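WbmS, polysaccharide deacetylase involved in O-antigen biosynthesis (Bordetella bronchiseptica, PDB 3HFT) probably deacetylates a polysaccharide in O-antigen biosynthesis, as a zinc-binding member of the polysaccharide deacetylase family. Local coordinates at residues V65-A71 / L86-H92; T42-W47 / V124-S128. One frame throughout, in Å; residues are numbered along the deposited sequence.

Contact 1 of 2, residues V65-A71 / L86-H92; sequences VCATWFA and LFELGVH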
loop_
_atom_site.group_PDB
_atom_site.type_symbol
_atom_site.label_atom_id
_atom_site.label_comp_id
_atom_site.label_asym_id
_atom_site.label_seq_id
_atom_site.Cartn_x
_atom_site.Cartn_y
_atom_site.Cartn_z
ATOM N N VAL A 65 -28.865 0.588 -4.689
ATOM C CA VAL A 65 -27.765 -0.306 -4.274
ATOM C C VAL A 65 -27.002 0.240 -3.050
ATOM O O VAL A 65 -27.105 1.431 -2.703
ATOM C CB VAL A 65 -26.742 -0.514 -5.454
ATOM C CG1 VAL A 65 -27.459 -0.990 -6.714
ATOM C CG2 VAL A 65 -25.959 0.792 -5.788
ATOM N N CYS A 66 -26.249 -0.649 -2.410
ATOM C CA CYS A 66 -25.341 -0.305 -1.315
ATOM C C CYS A 66 -24.163 0.508 -1.827
ATOM O O CYS A 66 -23.787 0.412 -2.994
ATOM C CB CYS A 66 -24.754 -1.572 -0.674
ATOM S SG CYS A 66 -25.898 -2.484 0.351
ATOM N N ALA A 67 -23.560 1.291 -0.935
ATOM C CA ALA A 67 -22.367 2.043 -1.265
ATOM C C ALA A 67 -21.707 2.543 0.020
ATOM O O ALA A 67 -22.350 2.624 1.066
ATOM C CB ALA A 67 -22.687 3.208 -2.242
ATOM N N THR A 68 -20.412 2.823 -0.055
ATOM C CA THR A 68 -19.661 3.338 1.088
ATOM C C THR A 68 -19.094 4.703 0.698
ATOM O O THR A 68 -18.591 4.862 -0.402
ATOM C CB THR A 68 -18.545 2.394 1.455
ATOM O OG1 THR A 68 -19.093 1.081 1.639
ATOM C CG2 THR A 68 -17.844 2.865 2.724
ATOM N N TRP A 69 -19.163 5.670 1.613
ATOM C CA TRP A 69 -18.840 7.079 1.304
ATOM C C TRP A 69 -17.789 7.539 2.270
ATOM O O TRP A 69 -18.003 7.463 3.491
ATOM C CB TRP A 69 -20.105 7.968 1.467
ATOM C CG TRP A 69 -21.253 7.510 0.593
ATOM C CD1 TRP A 69 -22.052 6.440 0.814
ATOM C CD2 TRP A 69 -21.661 8.056 -0.669
ATOM N NE1 TRP A 69 -22.970 6.311 -0.182
ATOM C CE2 TRP A 69 -22.749 7.285 -1.117
ATOM C CE3 TRP A 69 -21.260 9.158 -1.424
ATOM C CZ2 TRP A 69 -23.394 7.528 -2.328
ATOM C CZ3 TRP A 69 -21.901 9.408 -2.636
ATOM C CH2 TRP A 69 -22.976 8.602 -3.063
ATOM N N PHE A 70 -16.663 8.019 1.761
ATOM C CA PHE A 70 -15.592 8.476 2.649
ATOM C C PHE A 70 -15.617 10.003 2.776
ATOM O O PHE A 70 -15.362 10.714 1.813
ATOM C CB PHE A 70 -14.247 7.934 2.186
ATOM C CG PHE A 70 -14.145 6.452 2.277
ATOM C CD1 PHE A 70 -14.018 5.815 3.514
ATOM C CD2 PHE A 70 -14.122 5.674 1.137
ATOM C CE1 PHE A 70 -13.907 4.463 3.576
ATOM C CE2 PHE A 70 -13.999 4.313 1.227
ATOM C CZ PHE A 70 -13.912 3.710 2.445
ATOM N N ALA A 71 -15.964 10.484 3.976
ATOM C CA ALA A 71 -16.217 11.920 4.191
ATOM C C ALA A 71 -14.950 12.726 4.430
ATOM O O ALA A 71 -14.048 12.312 5.191
ATOM C CB ALA A 71 -17.185 12.118 5.387
ATOM N N LEU A 86 -28.673 1.448 3.265
ATOM C CA LEU A 86 -27.813 0.806 2.281
ATOM C C LEU A 86 -26.455 1.495 2.178
ATOM O O LEU A 86 -25.547 0.996 1.498
ATOM C CB LEU A 86 -28.490 0.819 0.905
ATOM C CG LEU A 86 -29.831 0.107 0.736
ATOM C CD1 LEU A 86 -30.227 0.118 -0.724
ATOM C CD2 LEU A 86 -29.773 -1.301 1.273
ATOM N N PHE A 87 -26.305 2.638 2.839
ATOM C CA PHE A 87 -25.083 3.419 2.740
ATOM C C PHE A 87 -24.266 3.379 4.014
ATOM O O PHE A 87 -24.791 3.537 5.093
ATOM C CB PHE A 87 -25.395 4.882 2.426
ATOM C CG PHE A 87 -25.945 5.125 1.031
ATOM C CD1 PHE A 87 -25.941 4.139 0.055
ATOM C CD2 PHE A 87 -26.377 6.386 0.678
ATOM C CE1 PHE A 87 -26.421 4.400 -1.213
ATOM C CE2 PHE A 87 -26.849 6.647 -0.596
ATOM C CZ PHE A 87 -26.863 5.656 -1.537
ATOM N N GLU A 88 -22.966 3.228 3.873
ATOM C CA GLU A 88 -22.066 3.284 5.011
ATOM C C GLU A 88 -21.268 4.587 4.902
ATOM O O GLU A 88 -20.829 4.966 3.817
ATOM C CB GLU A 88 -21.125 2.093 4.999
ATOM C CG GLU A 88 -19.985 2.208 5.997
ATOM C CD GLU A 88 -19.056 1.004 5.980
ATOM O OE1 GLU A 88 -19.366 0.017 5.274
ATOM O OE2 GLU A 88 -18.002 1.086 6.658
ATOM N N LEU A 89 -21.108 5.276 6.023
ATOM C CA LEU A 89 -20.305 6.487 6.074
ATOM C C LEU A 89 -18.969 6.120 6.728
ATOM O O LEU A 89 -18.938 5.547 7.823
ATOM C CB LEU A 89 -21.004 7.573 6.887
ATOM C CG LEU A 89 -20.304 8.946 6.981
ATOM C CD1 LEU A 89 -20.131 9.605 5.600
ATOM C CD2 LEU A 89 -21.022 9.902 7.965
ATOM N N GLY A 90 -17.882 6.437 6.033
ATOM C CA GLY A 90 -16.540 6.288 6.558
ATOM C C GLY A 90 -15.836 7.635 6.482
ATOM O O GLY A 90 -16.469 8.674 6.188
ATOM N N VAL A 91 -14.535 7.634 6.761
ATOM C CA VAL A 91 -13.740 8.876 6.791
ATOM C C VAL A 91 -12.631 8.903 5.757
ATOM O O VAL A 91 -12.097 7.854 5.372
ATOM C CB VAL A 91 -13.177 9.142 8.243
ATOM C CG1 VAL A 91 -14.312 9.538 9.157
ATOM C CG2 VAL A 91 -12.412 7.913 8.781
ATOM N N HIS A 92 -12.321 10.123 5.317
ATOM C CA HIS A 92 -11.292 10.412 4.342
ATOM C C HIS A 92 -10.341 11.490 4.891
ATOM O O HIS A 92 -10.353 12.642 4.455
ATOM C CB HIS A 92 -11.950 10.855 3.038
ATOM C CG HIS A 92 -11.101 10.676 1.818
ATOM N ND1 HIS A 92 -10.616 9.453 1.411
ATOM C CD2 HIS A 92 -10.718 11.568 0.868
ATOM C CE1 HIS A 92 -9.940 9.605 0.283
ATOM N NE2 HIS A 92 -9.982 10.879 -0.062
#

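Contact 2 of 2, residues T42-W47 / V124-S128; sequences TFDIDW and VRSHS. With EDO (1,2-ethanediol), chain F; EDO (1,2-ethanediol), chain D.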
loop_
_atom_site.group_PDB
_atom_site.type_symbol
_atom_site.label_atom_id
_atom_site.label_comp_id
_atom_site.label_asym_id
_atom_site.label_seq_id
_atom_site.Cartn_x
_atom_site.Cartn_y
_atom_site.Cartn_z
ATOM N N THR A 42 -17.396 2.638 -3.837
ATOM C CA THR A 42 -16.903 3.538 -2.816
ATOM C C THR A 42 -16.732 4.934 -3.423
ATOM O O THR A 42 -16.373 5.078 -4.594
ATOM C CB THR A 42 -15.585 3.031 -2.152
ATOM O OG1 THR A 42 -14.499 3.120 -3.078
ATOM C CG2 THR A 42 -15.733 1.581 -1.617
ATOM N N PHE A 43 -16.999 5.943 -2.601
ATOM C CA PHE A 43 -16.955 7.324 -3.014
ATOM C C PHE A 43 -16.092 8.151 -2.087
ATOM O O PHE A 43 -16.382 8.272 -0.923
ATOM C CB PHE A 43 -18.387 7.857 -3.056
ATOM C CG PHE A 43 -19.236 7.140 -4.070
ATOM C CD1 PHE A 43 -19.276 7.582 -5.381
ATOM C CD2 PHE A 43 -19.944 6.010 -3.718
ATOM C CE1 PHE A 43 -19.988 6.888 -6.333
ATOM C CE2 PHE A 43 -20.672 5.309 -4.647
ATOM C CZ PHE A 43 -20.691 5.737 -5.956
ATOM N N ASP A 44 -14.999 8.674 -2.621
ATOM C CA ASP A 44 -14.121 9.603 -1.935
ATOM C C ASP A 44 -14.691 11.013 -2.243
ATOM O O ASP A 44 -14.636 11.502 -3.393
ATOM C CB ASP A 44 -12.704 9.515 -2.471
ATOM C CG ASP A 44 -11.997 8.217 -2.079
ATOM O OD1 ASP A 44 -12.525 7.449 -1.252
ATOM O OD2 ASP A 44 -10.888 7.987 -2.607
ATOM N N ILE A 45 -15.277 11.618 -1.237
ATOM C CA ILE A 45 -16.054 12.855 -1.426
ATOM C C ILE A 45 -15.157 14.010 -1.909
ATOM O O ILE A 45 -15.566 14.799 -2.737
ATOM C CB ILE A 45 -16.909 13.137 -0.175
ATOM C CG1 ILE A 45 -17.977 12.020 -0.024
ATOM C CG2 ILE A 45 -17.577 14.557 -0.232
ATOM C CD1 ILE A 45 -18.868 12.135 1.252
ATOM N N ASP A 46 -13.920 14.063 -1.426
ATOM C CA ASP A 46 -12.923 15.065 -1.838
ATOM C C ASP A 46 -13.450 16.497 -1.903
ATOM O O ASP A 46 -13.268 17.199 -2.908
ATOM C CB ASP A 46 -12.258 14.672 -3.163
ATOM C CG ASP A 46 -11.250 13.569 -2.976
ATOM O OD1 ASP A 46 -11.356 12.881 -1.940
ATOM O OD2 ASP A 46 -10.376 13.383 -3.849
ATOM N N TRP A 47 -14.084 16.930 -0.826
ATOM C CA TRP A 47 -14.510 18.325 -0.682
ATOM C C TRP A 47 -15.469 18.826 -1.759
ATOM O O TRP A 47 -15.567 20.023 -1.986
ATOM C CB TRP A 47 -13.285 19.268 -0.561
ATOM C CG TRP A 47 -12.394 18.859 0.587
ATOM C CD1 TRP A 47 -12.542 19.210 1.895
ATOM C CD2 TRP A 47 -11.275 17.959 0.538
ATOM N NE1 TRP A 47 -11.585 18.602 2.655
ATOM C CE2 TRP A 47 -10.791 17.829 1.857
ATOM C CE3 TRP A 47 -10.642 17.241 -0.489
ATOM C CZ2 TRP A 47 -9.696 17.028 2.183
ATOM C CZ3 TRP A 47 -9.545 16.443 -0.163
ATOM C CH2 TRP A 47 -9.089 16.350 1.162
ATOM N N VAL A 124 -12.075 3.368 6.534
ATOM C CA VAL A 124 -11.277 4.524 6.204
ATOM C C VAL A 124 -10.476 4.350 4.927
ATOM O O VAL A 124 -9.962 3.262 4.637
ATOM C CB VAL A 124 -10.271 4.866 7.367
ATOM C CG1 VAL A 124 -9.358 3.653 7.694
ATOM C CG2 VAL A 124 -9.415 6.089 7.017
ATOM N N ARG A 125 -10.383 5.434 4.160
ATOM C CA ARG A 125 -9.443 5.529 3.050
ATOM C C ARG A 125 -8.824 6.897 3.193
ATOM O O ARG A 125 -9.548 7.875 3.441
ATOM C CB ARG A 125 -10.091 5.401 1.678
ATOM C CG ARG A 125 -9.054 5.438 0.552
ATOM C CD ARG A 125 -9.755 5.305 -0.759
ATOM N NE ARG A 125 -10.263 3.966 -0.996
ATOM C CZ ARG A 125 -11.422 3.695 -1.597
ATOM N NH1 ARG A 125 -12.270 4.659 -1.927
ATOM N NH2 ARG A 125 -11.758 2.435 -1.824
ATOM N N SER A 126 -7.492 6.955 3.100
ATOM C CA SER A 126 -6.764 8.220 3.243
ATOM C C SER A 126 -6.759 9.008 1.953
ATOM O O SER A 126 -6.583 8.443 0.877
ATOM C CB SER A 126 -5.317 7.978 3.649
ATOM O OG SER A 126 -5.238 7.325 4.905
ATOM N N HIS A 127 -6.936 10.332 2.058
ATOM C CA HIS A 127 -6.781 11.185 0.907
ATOM C C HIS A 127 -5.357 10.997 0.412
ATOM O O HIS A 127 -4.413 10.924 1.222
ATOM C CB HIS A 127 -7.027 12.660 1.205
ATOM C CG HIS A 127 -6.936 13.500 -0.026
ATOM N ND1 HIS A 127 -7.752 13.281 -1.115
ATOM C CD2 HIS A 127 -6.090 14.500 -0.374
ATOM C CE1 HIS A 127 -7.443 14.148 -2.068
ATOM N NE2 HIS A 127 -6.428 14.887 -1.649
ATOM N N SER A 128 -5.222 10.835 -0.903
ATOM C CA SER A 128 -3.926 10.555 -1.556
ATOM C C SER A 128 -3.256 9.251 -1.092
ATOM O O SER A 128 -2.058 9.053 -1.302
ATOM C CB SER A 128 -2.975 11.740 -1.434
ATOM O OG SER A 128 -3.551 12.831 -2.160
HETATM C C1 EDO F . -7.335 9.051 -3.050
HETATM O O1 EDO F . -7.005 10.440 -2.836
HETATM C C2 EDO F . -8.573 8.998 -3.945
HETATM O O2 EDO F . -9.587 9.961 -3.524
HETATM C C1 EDO D . -9.174 14.457 -8.288
HETATM O O1 EDO D . -9.104 13.593 -9.424
HETATM C C2 EDO D . -10.487 14.218 -7.535
HETATM O O2 EDO D . -10.372 14.616 -6.158
#

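Contact 1 of 2, residues V65-A71 / L86-H92
Ala67 to Ala71 pair in parallel with Phe87 to Val91, the two strand axes 31° apart, and six backbone hydrogen bonds run from Ala67 N to Leu86 O at one end to His92 N and Ala71 O at the other. Gly90 N to Trp69 O is the shortest, at 2.7 Å. On the face that carries Ala67, Trp69 and Ala71, Trp69 turns its pyrrole edge onto the Phe87 ring in an edge-to-face pair, planes at 55°. Trp69 NE1 leads, standing 3.4 Å from Phe87 CG, over the ring but displaced toward its rim, while CZ2 reaches along to Phe87 CE2 and CZ. With CG anti to its carbonyl carbon (chi1 -57°), the indole extends back toward Phe87 rather than toward Leu89. Val65 O meets the rim of the Phe87 ring near its plane, 3.4 Å from Phe87 CE1. Leu89 CD1 reaches Ala71 CB at 3.9 Å. The strands belong to a right-handed beta-alpha-beta crossover through helix 77-83, whose Ile81 packs on both Trp69 and Leu89; on Trp69 the ring of Phe43 from strand 39-44 also stacks. The other face is more polar. Thr68 and Glu88 run alongside each other in the same direction, with Thr68 CG2 3.9 Å from Glu88 CD. Their oxygens are held by others: Thr68 OG1 by Ile24 N, and the buried Glu88 carboxylate by Ser25 and Ser123, one hydroxyl to each oxygen. Beyond them Phe70 CD1 lies 3.4 Å from Val91 O, close beside Gly90, which has no side chain to stand against the ring. At the C-terminal end His92 CB rests 3.8 Å from Phe70 CB, and the imidazole leads off to bind zinc through NE2.

Contact 2 of 2, residues T42-W47 / V124-S128
Arg125 reaches across to Thr42 and Asp44, joining the loop after strand 123-124 to the end of strand 39-44 through polar bonds. Arg125 NH1 and Arg125 NH2 both donate to Thr42 OG1, at 2.9 and 3.1 Å, end-on and in the guanidinium plane. The threonine hydroxyl stands between its backbone N and carbonyl carbon (chi1 70°), which turns it to the arginine; it is also hydrogen-bonded to Leu205 O. Arg125 NH1 spends its other hydrogen on a salt bridge to Asp44 OD1, 2.9 Å away, approaching from above the carboxylate plane, which is turned 64° from the guanidinium. NE is taken by Cys148 O and Tyr175 adds a cation-pi contact, so the buried charge is held from several sides. Aromatic contact follows at the other end of the segments. Trp47 sets the edge of its six-membered ring against a face of His127, planes at 87°, with CZ3 over the centre of the imidazole. Ser128 OG lies over the opposite face, 3.4 Å above the plane of the His127 ring. Metal binding brings in Asp46 OD1 and His127 ND1, which with His92 NE2 ligate zinc, an Asp-His-His set like the metal triad of polysaccharide deacetylases in its ligand types. Two 1,2-ethanediol molecules, probably from the crystallisation liquor, lie here and may mark a pocket: O2 of one donates to Asp46 OD2 at 2.6 Å, and the other accepts from Ser128 N. Arg125, itself held by Thr42 OG1, positions the Asp44 carboxylate next to the zinc site, while Trp47 and Ser128 probably limit the tilt of the His127 ring.

Contact 1 is buried core, two neighbouring strands of the parallel sheet held by backbone hydrogen bonds with mainly apolar side chains over one face; contact 2 is only partly buried and relies on side chains, charge and metal. They share that sheet: strand 39-44 lies next to 67-71, with Phe43 N and O probably hydrogen-bonded to Thr68 O and Phe70 N. Their C-terminal ends converge on the zinc, to which contact 1 supplies His92 and contact 2 supplies Asp46 and His127. His127 comes from the loop after strand 123-124, outside the parallel sheet, and completes the set that Asp46 and His92 begin just beyond strands 39-44 and 87-91.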